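361aa long hypothetical D-aminopeptidase (Pyrococcus horikoshii, PDB 2DRH) is of unknown function but probably acts as an aminopeptidase of the S58 peptidase family. Local coordinates at residues S78-L86 and V129-N137; G26-G37 and V48-E59. All blocks are in the same frame, centred on the assembly; numbering follows the deposited sequence.

Contact 1: residues S78-L86 and V129-N137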
ATOM      1  N   SER A  78       0.422  -2.021  16.238  1.00 20.17           N
ATOM      2  CA  SER A  78       1.200  -0.930  16.780  1.00 17.72           C
ATOM      3  C   SER A  78       0.383   0.349  16.666  1.00 16.47           C
ATOM      4  O   SER A  78      -0.541   0.424  15.864  1.00 16.97           O
ATOM      5  CB  SER A  78       2.491  -0.842  15.937  1.00 17.83           C
ATOM      6  OG  SER A  78       3.435   0.068  16.450  1.00 20.91           O
ATOM      7  N   LYS A  79       0.727   1.349  17.473  1.00 16.15           N
ATOM      8  CA  LYS A  79       0.026   2.630  17.471  1.00 14.08           C
ATOM      9  C   LYS A  79       0.971   3.802  17.155  1.00 14.91           C
ATOM     10  O   LYS A  79       1.142   4.714  17.968  1.00 16.06           O
ATOM     11  CB  LYS A  79      -0.634   2.866  18.836  1.00 13.48           C
ATOM     12  CG  LYS A  79      -1.828   1.949  19.169  1.00 16.66           C
ATOM     13  CD  LYS A  79      -1.465   0.452  19.231  1.00 14.73           C
ATOM     14  CE  LYS A  79      -2.523  -0.337  20.058  1.00 14.09           C
ATOM     15  NZ  LYS A  79      -2.312  -1.818  20.008  1.00 13.49           N
ATOM     16  N   PRO A  80       1.605   3.787  15.976  1.00 15.45           N
ATOM     17  CA  PRO A  80       2.516   4.892  15.636  1.00 16.22           C
ATOM     18  C   PRO A  80       1.767   6.163  15.238  1.00 17.55           C
ATOM     19  O   PRO A  80       0.657   6.111  14.711  1.00 18.23           O
ATOM     20  CB  PRO A  80       3.333   4.324  14.479  1.00 12.94           C
ATOM     21  CG  PRO A  80       2.315   3.446  13.779  1.00 16.07           C
ATOM     22  CD  PRO A  80       1.642   2.731  14.947  1.00 13.45           C
ATOM     23  N   VAL A  81       2.395   7.301  15.500  1.00 16.87           N
ATOM     24  CA  VAL A  81       1.841   8.598  15.178  1.00 17.94           C
ATOM     25  C   VAL A  81       2.793   9.273  14.185  1.00 18.50           C
ATOM     26  O   VAL A  81       4.001   9.349  14.436  1.00 16.91           O
ATOM     27  CB  VAL A  81       1.744   9.469  16.448  1.00 18.02           C
ATOM     28  CG1 VAL A  81       1.190  10.846  16.106  1.00 15.93           C
ATOM     29  CG2 VAL A  81       0.877   8.770  17.487  1.00 18.50           C
ATOM     30  N   GLY A  82       2.254   9.731  13.060  1.00 16.98           N
ATOM     31  CA  GLY A  82       3.072  10.415  12.072  1.00 18.18           C
ATOM     32  C   GLY A  82       3.447   9.706  10.778  1.00 18.66           C
ATOM     33  O   GLY A  82       4.002  10.342   9.886  1.00 18.32           O
ATOM     34  N   LEU A  83       3.148   8.417  10.641  1.00 17.07           N
ATOM     35  CA  LEU A  83       3.525   7.712   9.411  1.00 18.03           C
ATOM     36  C   LEU A  83       2.783   8.089   8.126  1.00 17.29           C
ATOM     37  O   LEU A  83       3.369   8.045   7.038  1.00 17.37           O
ATOM     38  CB  LEU A  83       3.414   6.196   9.601  1.00 18.66           C
ATOM     39  CG  LEU A  83       4.309   5.538  10.650  1.00 18.90           C
ATOM     40  CD1 LEU A  83       3.993   4.050  10.691  1.00 13.15           C
ATOM     41  CD2 LEU A  83       5.780   5.784  10.317  1.00 16.97           C
ATOM     42  N   ILE A  84       1.504   8.445   8.222  1.00 14.69           N
ATOM     43  CA  ILE A  84       0.769   8.777   7.005  1.00 14.91           C
ATOM     44  C   ILE A  84       1.382   9.941   6.217  1.00 15.73           C
ATOM     45  O   ILE A  84       1.488   9.875   4.993  1.00 15.80           O
ATOM     46  CB  ILE A  84      -0.728   9.054   7.314  1.00 12.92           C
ATOM     47  CG1 ILE A  84      -1.487   7.723   7.456  1.00 12.89           C
ATOM     48  CG2 ILE A  84      -1.360   9.860   6.204  1.00 14.41           C
ATOM     49  CD1 ILE A  84      -0.872   6.748   8.464  1.00  6.89           C
ATOM     50  N   GLN A  85       1.791  11.000   6.900  1.00 17.33           N
ATOM     51  CA  GLN A  85       2.380  12.127   6.187  1.00 18.65           C
ATOM     52  C   GLN A  85       3.808  11.797   5.770  1.00 17.88           C
ATOM     53  O   GLN A  85       4.287  12.289   4.758  1.00 19.20           O
ATOM     54  CB  GLN A  85       2.359  13.405   7.042  1.00 21.04           C
ATOM     55  CG  GLN A  85       2.779  14.669   6.261  1.00 21.21           C
ATOM     56  CD  GLN A  85       2.400  15.959   6.965  1.00 23.69           C
ATOM     57  OE1 GLN A  85       1.246  16.144   7.367  1.00 25.50           O
ATOM     58  NE2 GLN A  85       3.371  16.867   7.114  1.00 22.87           N
ATOM     59  N   LEU A  86       4.490  10.966   6.551  1.00 18.30           N
ATOM     60  CA  LEU A  86       5.852  10.591   6.204  1.00 19.98           C
ATOM     61  C   LEU A  86       5.810   9.957   4.808  1.00 20.78           C
ATOM     62  O   LEU A  86       6.605  10.311   3.911  1.00 17.06           O
ATOM     63  CB  LEU A  86       6.415   9.604   7.238  1.00 20.95           C
ATOM     64  CG  LEU A  86       7.920   9.307   7.163  1.00 21.37           C
ATOM     65  CD1 LEU A  86       8.411   8.782   8.496  1.00 21.58           C
ATOM     66  CD2 LEU A  86       8.209   8.306   6.047  1.00 23.59           C
ATOM     67  N   VAL A 129       2.022  20.727  12.051  1.00 24.34           N
ATOM     68  CA  VAL A 129       3.196  19.872  12.122  1.00 21.77           C
ATOM     69  C   VAL A 129       2.836  18.413  12.341  1.00 21.18           C
ATOM     70  O   VAL A 129       1.848  18.094  13.004  1.00 20.04           O
ATOM     71  CB  VAL A 129       4.152  20.343  13.241  1.00 21.57           C
ATOM     72  CG1 VAL A 129       3.438  20.324  14.580  1.00 20.74           C
ATOM     73  CG2 VAL A 129       5.389  19.470  13.268  1.00 22.03           C
ATOM     74  N   ASN A 130       3.663  17.532  11.785  1.00 20.90           N
ATOM     75  CA  ASN A 130       3.450  16.095  11.873  1.00 20.59           C
ATOM     76  C   ASN A 130       4.375  15.404  12.880  1.00 18.89           C
ATOM     77  O   ASN A 130       5.437  14.898  12.523  1.00 19.52           O
ATOM     78  CB  ASN A 130       3.626  15.484  10.482  1.00 19.65           C
ATOM     79  CG  ASN A 130       3.296  14.005  10.445  1.00 21.04           C
ATOM     80  OD1 ASN A 130       2.255  13.570  10.950  1.00 20.98           O
ATOM     81  ND2 ASN A 130       4.176  13.225   9.838  1.00 17.74           N
ATOM     82  N   PRO A 131       3.978  15.378  14.161  1.00 20.06           N
ATOM     83  CA  PRO A 131       4.809  14.732  15.178  1.00 20.60           C
ATOM     84  C   PRO A 131       4.959  13.240  14.913  1.00 21.54           C
ATOM     85  O   PRO A 131       3.988  12.558  14.578  1.00 21.79           O
ATOM     86  CB  PRO A 131       4.059  15.029  16.475  1.00 21.57           C
ATOM     87  CG  PRO A 131       2.637  15.144  16.030  1.00 21.35           C
ATOM     88  CD  PRO A 131       2.761  15.944  14.767  1.00 21.06           C
ATOM     89  N   LEU A 132       6.181  12.742  15.062  1.00 21.24           N
ATOM     90  CA  LEU A 132       6.469  11.335  14.829  1.00 19.60           C
ATOM     91  C   LEU A 132       6.767  10.628  16.141  1.00 21.09           C
ATOM     92  O   LEU A 132       7.781  10.895  16.793  1.00 19.25           O
ATOM     93  CB  LEU A 132       7.652  11.203  13.874  1.00 20.78           C
ATOM     94  CG  LEU A 132       8.122   9.818  13.434  1.00 20.47           C
ATOM     95  CD1 LEU A 132       6.977   9.019  12.801  1.00 19.11           C
ATOM     96  CD2 LEU A 132       9.256  10.015  12.428  1.00 19.82           C
ATOM     97  N   VAL A 133       5.872   9.715  16.510  1.00 20.66           N
ATOM     98  CA  VAL A 133       5.973   8.960  17.748  1.00 18.88           C
ATOM     99  C   VAL A 133       5.690   7.485  17.506  1.00 19.16           C
ATOM    100  O   VAL A 133       4.702   7.137  16.852  1.00 20.19           O
ATOM    101  CB  VAL A 133       4.945   9.480  18.775  1.00 19.05           C
ATOM    102  CG1 VAL A 133       5.106   8.753  20.103  1.00 18.89           C
ATOM    103  CG2 VAL A 133       5.099  10.984  18.953  1.00 19.50           C
ATOM    104  N   LEU A 134       6.555   6.622  18.032  1.00 19.64           N
ATOM    105  CA  LEU A 134       6.390   5.176  17.901  1.00 21.21           C
ATOM    106  C   LEU A 134       6.501   4.530  19.282  1.00 22.62           C
ATOM    107  O   LEU A 134       6.957   5.166  20.234  1.00 22.05           O
ATOM    108  CB  LEU A 134       7.423   4.596  16.935  1.00 18.95           C
ATOM    109  CG  LEU A 134       7.179   5.018  15.480  1.00 20.53           C
ATOM    110  CD1 LEU A 134       8.045   6.228  15.154  1.00 20.77           C
ATOM    111  CD2 LEU A 134       7.498   3.868  14.537  1.00 19.24           C
ATOM    112  N   GLU A 135       6.097   3.270  19.401  1.00 21.62           N
ATOM    113  CA  GLU A 135       6.112   2.656  20.713  1.00 22.08           C
ATOM    114  C   GLU A 135       6.159   1.146  20.802  1.00 22.37           C
ATOM    115  O   GLU A 135       6.037   0.435  19.807  1.00 23.83           O
ATOM    116  CB  GLU A 135       4.875   3.118  21.476  1.00 20.64           C
ATOM    117  CG  GLU A 135       3.569   2.941  20.690  1.00 20.06           C
ATOM    118  CD  GLU A 135       3.304   1.501  20.260  1.00 18.68           C
ATOM    119  OE1 GLU A 135       3.338   0.596  21.118  1.00 18.53           O
ATOM    120  OE2 GLU A 135       3.058   1.275  19.058  1.00 19.20           O
ATOM    121  N   CYS A 136       6.309   0.689  22.043  1.00 23.40           N
ATOM    122  CA  CYS A 136       6.317  -0.724  22.405  1.00 22.31           C
ATOM    123  C   CYS A 136       5.594  -0.832  23.762  1.00 21.33           C
ATOM    124  O   CYS A 136       5.580   0.119  24.544  1.00 19.40           O
ATOM    125  CB  CYS A 136       7.751  -1.248  22.482  1.00 22.22           C
ATOM    126  SG  CYS A 136       8.480  -1.561  20.838  1.00 21.69           S
ATOM    127  N   ASN A 137       4.974  -1.977  24.032  1.00 21.22           N
ATOM    128  CA  ASN A 137       4.220  -2.174  25.274  1.00 19.77           C
ATOM    129  C   ASN A 137       5.117  -2.723  26.394  1.00 19.12           C
ATOM    130  O   ASN A 137       5.613  -3.840  26.293  1.00 19.24           O
ATOM    131  CB  ASN A 137       3.069  -3.155  24.998  1.00 21.25           C
ATOM    132  CG  ASN A 137       2.067  -3.230  26.133  1.00 19.00           C
ATOM    133  OD1 ASN A 137       2.405  -3.026  27.294  1.00 21.60           O
ATOM    134  ND2 ASN A 137       0.827  -3.540  25.799  1.00 22.91           N
TER
HETATM  135  O   HOH W   1       4.997  -1.584  18.215  1.00 22.25           O
HETATM  136  O   HOH W   2       0.903  11.713   9.697  1.00 10.92           O
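V81 and V133 meet flank to flank, CB to CB at 4.0 Å, at the apolar centre of this buried contact. P80 lays its CB against CG of L134, while L132, with CG anti to its backbone N (chi1 -178°), sends its two methyls to L83 and L86 at the start of helix 83-89. The backbones of V81 and V133 form a single antiparallel hydrogen-bonded bridge: V81 N reaches V133 O at 2.7 Å, and V133 N returns to V81 O. Next along the chain, G82 passes close to P131 and L132, its CA 3.4 Å from P131 O, and its positive phi (106°) turns the backbone into the helix. Its carbonyl accepts ND2 of N130 at 2.9 Å, in plane and on a lone pair. The N130 amide also stacks on that of Q85, the planes 21° apart, and a water joins N130 OD1 to Q85 N. At the polar edge E135 folds back on itself and brings OE2 to K79 N at 2.8 Å, the donor standing above the carboxylate plane; OE1 is held by T101. K79 NZ and Q85 OE1 bond instead to Q85 and K79 of the second subunit. The arrangement is an isolated beta bridge running into a helix N-cap at G82, set between the edge of the four-stranded sheet and a subunit interface.

Contact 2: residues G26-G37 and V48-E59; sequences GVKVGHVTLIKG and VRTGVTAILPHE
R49 turns its guanidinium back across the strand end to grip G37 O with two nitrogens, NH2 at 2.7 Å and NH1 at 3.0 Å, with G37 O lying nearly in the guanidinium plane. The bend at chi2 (-79°) brings it there, and CG2 of I35 lies over one face. NH1 also donates to V48 O, from above that carbonyl plane, so V48 O serves both this group and K36 N. Midway along the pair, H31 and T53 lie side by side and point the same way; ND1 and OG1 are hydrogen-bonded at 3.0 Å, with T53 at the ring edge. Among the apolar chains, L34 sets its CB 4.1 Å from CG2 of V48, and V29 rests on T53 and I55. At the other end E59 crosses K28 at about a right angle, CG to CD at 3.5 Å. Between the strands, backbone bonds run from the K28–L56 pair to the K36–V48 pair, and G51 CA lies 3.3 Å from V32 O. A second shell fixes the polar groups: D334 O takes R49 NE, E166 O takes H31 NE2, and A172 N donates to T53 OG1. Helix 151-160 covers V32 and L34, whereas strand 96-100 continues the sheet beyond 48-56. With axes 4.6 Å apart and directions 176° from each other, the two strands make a long antiparallel beta hairpin, whose 28-36 arm is an outermost strand of its four-stranded sheet within the chain.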
ATOM      1  N   GLY A  26      25.707  14.117  12.789  1.00 25.54           N
ATOM      2  CA  GLY A  26      24.558  14.981  12.986  1.00 26.51           C
ATOM      3  C   GLY A  26      23.446  14.323  13.778  1.00 27.02           C
ATOM      4  O   GLY A  26      22.713  15.001  14.501  1.00 28.40           O
ATOM      5  N   VAL A  27      23.311  13.006  13.643  1.00 27.14           N
ATOM      6  CA  VAL A  27      22.272  12.276  14.368  1.00 27.33           C
ATOM      7  C   VAL A  27      22.601  12.273  15.857  1.00 27.52           C
ATOM      8  O   VAL A  27      23.756  12.109  16.244  1.00 27.53           O
ATOM      9  CB  VAL A  27      22.151  10.812  13.854  1.00 26.76           C
ATOM     10  CG1 VAL A  27      21.170  10.018  14.716  1.00 25.94           C
ATOM     11  CG2 VAL A  27      21.683  10.819  12.407  1.00 26.44           C
ATOM     12  N   LYS A  28      21.582  12.466  16.689  1.00 28.09           N
ATOM     13  CA  LYS A  28      21.767  12.486  18.135  1.00 28.36           C
ATOM     14  C   LYS A  28      20.661  11.716  18.859  1.00 28.23           C
ATOM     15  O   LYS A  28      19.522  11.669  18.391  1.00 25.71           O
ATOM     16  CB  LYS A  28      21.821  13.936  18.617  1.00 30.21           C
ATOM     17  CG  LYS A  28      23.048  14.693  18.084  1.00 35.03           C
ATOM     18  CD  LYS A  28      22.938  16.191  18.305  1.00 35.53           C
ATOM     19  CE  LYS A  28      22.856  16.540  19.779  1.00 37.56           C
ATOM     20  NZ  LYS A  28      22.485  17.976  19.976  1.00 38.49           N
ATOM     21  N   VAL A  29      21.014  11.110  19.996  1.00 27.79           N
ATOM     22  CA  VAL A  29      20.071  10.322  20.796  1.00 27.66           C
ATOM     23  C   VAL A  29      20.075  10.745  22.266  1.00 28.18           C
ATOM     24  O   VAL A  29      21.136  10.881  22.881  1.00 28.46           O
ATOM     25  CB  VAL A  29      20.399   8.807  20.743  1.00 25.37           C
ATOM     26  CG1 VAL A  29      19.403   8.031  21.585  1.00 25.44           C
ATOM     27  CG2 VAL A  29      20.367   8.308  19.310  1.00 23.75           C
ATOM     28  N   GLY A  30      18.881  10.943  22.818  1.00 26.98           N
ATOM     29  CA  GLY A  30      18.752  11.335  24.211  1.00 28.19           C
ATOM     30  C   GLY A  30      17.745  10.454  24.929  1.00 27.13           C
ATOM     31  O   GLY A  30      16.768  10.014  24.320  1.00 26.38           O
ATOM     32  N   HIS A  31      17.977  10.204  26.218  1.00 26.45           N
ATOM     33  CA  HIS A  31      17.096   9.356  27.025  1.00 25.49           C
ATOM     34  C   HIS A  31      16.596  10.010  28.311  1.00 25.22           C
ATOM     35  O   HIS A  31      17.215  10.923  28.852  1.00 24.30           O
ATOM     36  CB  HIS A  31      17.814   8.082  27.486  1.00 24.03           C
ATOM     37  CG  HIS A  31      18.292   7.195  26.384  1.00 24.49           C
ATOM     38  ND1 HIS A  31      17.456   6.689  25.414  1.00 23.93           N
ATOM     39  CD2 HIS A  31      19.504   6.630  26.166  1.00 23.69           C
ATOM     40  CE1 HIS A  31      18.127   5.845  24.652  1.00 23.56           C
ATOM     41  NE2 HIS A  31      19.372   5.791  25.088  1.00 24.75           N
ATOM     42  N   VAL A  32      15.476   9.488  28.797  1.00 24.05           N
ATOM     43  CA  VAL A  32      14.880   9.890  30.062  1.00 23.61           C
ATOM     44  C   VAL A  32      14.370   8.557  30.598  1.00 23.88           C
ATOM     45  O   VAL A  32      13.515   7.910  29.978  1.00 22.16           O
ATOM     46  CB  VAL A  32      13.723  10.895  29.886  1.00 24.63           C
ATOM     47  CG1 VAL A  32      12.926  11.013  31.194  1.00 22.42           C
ATOM     48  CG2 VAL A  32      14.290  12.258  29.515  1.00 22.79           C
ATOM     49  N   THR A  33      14.933   8.135  31.729  1.00 23.98           N
ATOM     50  CA  THR A  33      14.599   6.851  32.340  1.00 23.61           C
ATOM     51  C   THR A  33      13.770   7.025  33.601  1.00 23.34           C
ATOM     52  O   THR A  33      14.113   7.825  34.463  1.00 22.03           O
ATOM     53  CB  THR A  33      15.890   6.070  32.680  1.00 24.64           C
ATOM     54  OG1 THR A  33      16.696   5.961  31.499  1.00 24.83           O
ATOM     55  CG2 THR A  33      15.562   4.665  33.193  1.00 22.20           C
ATOM     56  N   LEU A  34      12.683   6.264  33.700  1.00 22.65           N
ATOM     57  CA  LEU A  34      11.784   6.348  34.846  1.00 22.58           C
ATOM     58  C   LEU A  34      11.637   5.025  35.579  1.00 23.33           C
ATOM     59  O   LEU A  34      10.961   4.106  35.107  1.00 22.04           O
ATOM     60  CB  LEU A  34      10.409   6.828  34.386  1.00 21.00           C
ATOM     61  CG  LEU A  34      10.469   8.146  33.625  1.00 20.22           C
ATOM     62  CD1 LEU A  34       9.109   8.470  33.023  1.00 19.75           C
ATOM     63  CD2 LEU A  34      10.950   9.244  34.580  1.00 21.15           C
ATOM     64  N   ILE A  35      12.273   4.945  36.741  1.00 24.95           N
ATOM     65  CA  ILE A  35      12.237   3.749  37.566  1.00 27.20           C
ATOM     66  C   ILE A  35      11.864   4.145  38.988  1.00 29.18           C
ATOM     67  O   ILE A  35      12.515   4.998  39.595  1.00 28.73           O
ATOM     68  CB  ILE A  35      13.609   3.046  37.569  1.00 28.16           C
ATOM     69  CG1 ILE A  35      14.021   2.728  36.124  1.00 26.58           C
ATOM     70  CG2 ILE A  35      13.549   1.771  38.424  1.00 27.36           C
ATOM     71  CD1 ILE A  35      15.297   1.904  36.000  1.00 23.84           C
ATOM     72  N   LYS A  36      10.812   3.527  39.515  1.00 29.45           N
ATOM     73  CA  LYS A  36      10.353   3.830  40.865  1.00 30.56           C
ATOM     74  C   LYS A  36       9.370   2.784  41.377  1.00 29.88           C
ATOM     75  O   LYS A  36       8.520   2.301  40.635  1.00 30.72           O
ATOM     76  CB  LYS A  36       9.679   5.209  40.891  1.00 33.48           C
ATOM     77  CG  LYS A  36       8.834   5.467  42.131  1.00 36.84           C
ATOM     78  CD  LYS A  36       7.886   6.642  41.940  1.00 39.03           C
ATOM     79  CE  LYS A  36       6.937   6.772  43.125  1.00 41.08           C
ATOM     80  NZ  LYS A  36       6.146   5.521  43.358  1.00 43.17           N
ATOM     81  N   GLY A  37       9.489   2.449  42.657  1.00 30.24           N
ATOM     82  CA  GLY A  37       8.592   1.479  43.257  1.00 29.29           C
ATOM     83  C   GLY A  37       8.987   0.037  43.017  1.00 29.86           C
ATOM     84  O   GLY A  37       9.918  -0.258  42.266  1.00 28.16           O
ATOM     85  N   VAL A  48       6.965   1.693  38.426  1.00 30.30           N
ATOM     86  CA  VAL A  48       7.182   2.360  37.149  1.00 28.89           C
ATOM     87  C   VAL A  48       8.527   1.994  36.537  1.00 27.70           C
ATOM     88  O   VAL A  48       9.579   2.174  37.151  1.00 28.18           O
ATOM     89  CB  VAL A  48       7.098   3.895  37.293  1.00 29.68           C
ATOM     90  CG1 VAL A  48       8.060   4.363  38.347  1.00 31.24           C
ATOM     91  CG2 VAL A  48       7.419   4.566  35.962  1.00 27.61           C
ATOM     92  N   ARG A  49       8.473   1.479  35.314  1.00 26.35           N
ATOM     93  CA  ARG A  49       9.659   1.069  34.574  1.00 24.69           C
ATOM     94  C   ARG A  49       9.410   1.440  33.114  1.00 24.20           C
ATOM     95  O   ARG A  49       9.131   0.582  32.284  1.00 22.56           O
ATOM     96  CB  ARG A  49       9.858  -0.445  34.705  1.00 24.28           C
ATOM     97  CG  ARG A  49       9.942  -0.974  36.144  1.00 25.46           C
ATOM     98  CD  ARG A  49      11.311  -0.748  36.782  1.00 28.09           C
ATOM     99  NE  ARG A  49      11.452  -1.457  38.059  1.00 28.65           N
ATOM    100  CZ  ARG A  49      10.914  -1.059  39.212  1.00 29.01           C
ATOM    101  NH1 ARG A  49      10.193   0.056  39.268  1.00 29.25           N
ATOM    102  NH2 ARG A  49      11.090  -1.781  40.312  1.00 26.24           N
ATOM    103  N   THR A  50       9.492   2.730  32.811  1.00 23.39           N
ATOM    104  CA  THR A  50       9.249   3.196  31.457  1.00 23.26           C
ATOM    105  C   THR A  50      10.174   4.372  31.136  1.00 22.39           C
ATOM    106  O   THR A  50      11.144   4.613  31.852  1.00 22.87           O
ATOM    107  CB  THR A  50       7.756   3.603  31.284  1.00 21.64           C
ATOM    108  OG1 THR A  50       7.478   3.840  29.903  1.00 24.69           O
ATOM    109  CG2 THR A  50       7.435   4.856  32.078  1.00 23.71           C
ATOM    110  N   GLY A  51       9.887   5.097  30.063  1.00 22.82           N
ATOM    111  CA  GLY A  51      10.738   6.220  29.711  1.00 23.21           C
ATOM    112  C   GLY A  51      10.487   6.762  28.324  1.00 23.85           C
ATOM    113  O   GLY A  51       9.506   6.403  27.674  1.00 23.20           O
ATOM    114  N   VAL A  52      11.398   7.617  27.867  1.00 23.15           N
ATOM    115  CA  VAL A  52      11.299   8.247  26.562  1.00 23.20           C
ATOM    116  C   VAL A  52      12.669   8.331  25.903  1.00 23.21           C
ATOM    117  O   VAL A  52      13.674   8.594  26.564  1.00 24.66           O
ATOM    118  CB  VAL A  52      10.730   9.685  26.689  1.00 24.36           C
ATOM    119  CG1 VAL A  52      10.726  10.380  25.330  1.00 23.09           C
ATOM    120  CG2 VAL A  52       9.326   9.640  27.261  1.00 24.01           C
ATOM    121  N   THR A  53      12.706   8.100  24.596  1.00 22.50           N
ATOM    122  CA  THR A  53      13.947   8.175  23.841  1.00 20.79           C
ATOM    123  C   THR A  53      13.697   9.063  22.626  1.00 23.36           C
ATOM    124  O   THR A  53      12.714   8.877  21.897  1.00 22.72           O
ATOM    125  CB  THR A  53      14.409   6.784  23.358  1.00 20.26           C
ATOM    126  OG1 THR A  53      14.734   5.963  24.485  1.00 17.85           O
ATOM    127  CG2 THR A  53      15.632   6.915  22.457  1.00 19.92           C
ATOM    128  N   ALA A  54      14.586  10.028  22.415  1.00 22.30           N
ATOM    129  CA  ALA A  54      14.460  10.951  21.301  1.00 21.52           C
ATOM    130  C   ALA A  54      15.596  10.788  20.295  1.00 22.41           C
ATOM    131  O   ALA A  54      16.753  10.659  20.676  1.00 19.76           O
ATOM    132  CB  ALA A  54      14.432  12.381  21.825  1.00 21.74           C
ATOM    133  N   ILE A  55      15.252  10.779  19.011  1.00 22.85           N
ATOM    134  CA  ILE A  55      16.252  10.666  17.958  1.00 24.79           C
ATOM    135  C   ILE A  55      16.103  11.888  17.058  1.00 25.15           C
ATOM    136  O   ILE A  55      15.034  12.128  16.488  1.00 24.75           O
ATOM    137  CB  ILE A  55      16.075   9.381  17.085  1.00 24.34           C
ATOM    138  CG1 ILE A  55      16.147   8.119  17.952  1.00 24.06           C
ATOM    139  CG2 ILE A  55      17.173   9.315  16.027  1.00 24.60           C
ATOM    140  CD1 ILE A  55      14.793   7.606  18.420  1.00 24.37           C
ATOM    141  N   LEU A  56      17.178  12.664  16.952  1.00 25.30           N
ATOM    142  CA  LEU A  56      17.191  13.864  16.122  1.00 25.21           C
ATOM    143  C   LEU A  56      17.917  13.549  14.823  1.00 24.79           C
ATOM    144  O   LEU A  56      19.050  13.067  14.844  1.00 24.90           O
ATOM    145  CB  LEU A  56      17.919  15.004  16.843  1.00 26.01           C
ATOM    146  CG  LEU A  56      17.278  15.632  18.082  1.00 28.22           C
ATOM    147  CD1 LEU A  56      16.862  14.563  19.081  1.00 29.57           C
ATOM    148  CD2 LEU A  56      18.272  16.604  18.713  1.00 28.06           C
ATOM    149  N   PRO A  57      17.264  13.788  13.676  1.00 24.71           N
ATOM    150  CA  PRO A  57      17.872  13.525  12.367  1.00 26.58           C
ATOM    151  C   PRO A  57      19.188  14.292  12.202  1.00 27.20           C
ATOM    152  O   PRO A  57      20.159  13.762  11.658  1.00 27.44           O
ATOM    153  CB  PRO A  57      16.796  13.988  11.393  1.00 24.96           C
ATOM    154  CG  PRO A  57      15.534  13.644  12.130  1.00 25.54           C
ATOM    155  CD  PRO A  57      15.837  14.122  13.531  1.00 24.83           C
ATOM    156  N   HIS A  58      19.196  15.543  12.659  1.00 26.72           N
ATOM    157  CA  HIS A  58      20.387  16.388  12.615  1.00 27.42           C
ATOM    158  C   HIS A  58      20.350  17.359  13.793  1.00 28.57           C
ATOM    159  O   HIS A  58      19.520  17.207  14.693  1.00 28.55           O
ATOM    160  CB  HIS A  58      20.515  17.129  11.268  1.00 26.68           C
ATOM    161  CG  HIS A  58      19.361  18.023  10.936  1.00 25.61           C
ATOM    162  ND1 HIS A  58      19.120  19.208  11.597  1.00 25.82           N
ATOM    163  CD2 HIS A  58      18.391  17.910   9.999  1.00 26.42           C
ATOM    164  CE1 HIS A  58      18.050  19.786  11.082  1.00 26.26           C
ATOM    165  NE2 HIS A  58      17.589  19.019  10.110  1.00 27.87           N
ATOM    166  N   GLU A  59      21.229  18.356  13.792  1.00 28.97           N
ATOM    167  CA  GLU A  59      21.311  19.291  14.916  1.00 29.03           C
ATOM    168  C   GLU A  59      20.588  20.644  14.808  1.00 28.02           C
ATOM    169  O   GLU A  59      20.561  21.413  15.771  1.00 28.39           O
ATOM    170  CB  GLU A  59      22.791  19.514  15.247  1.00 31.31           C
ATOM    171  CG  GLU A  59      23.534  18.216  15.549  1.00 35.81           C
ATOM    172  CD  GLU A  59      25.043  18.346  15.407  1.00 38.89           C
ATOM    173  OE1 GLU A  59      25.524  18.592  14.275  1.00 38.25           O
ATOM    174  OE2 GLU A  59      25.747  18.201  16.429  1.00 38.76           O
TER

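How the contacts relate
Contacts 1 and 2 show two ways a segment can join one sheet: contact 2 pairs two of its strands, and contact 1 fastens a loop and helix start to the strand at the far margin. The strand order is 28-36, 48-56, 96-100, 132-136. Strand 96-100 lies between the two contacts, antiparallel to 48-56 and parallel to 132-136, and bonds to both through its backbone. The centres are about 16 Å apart and the nearest atoms about 7 Å, without touching. In sequence the hairpin closes before contact 1 opens. Contact 1 reaches the second subunit, whereas no other chain of the four-chain assembly touches contact 2.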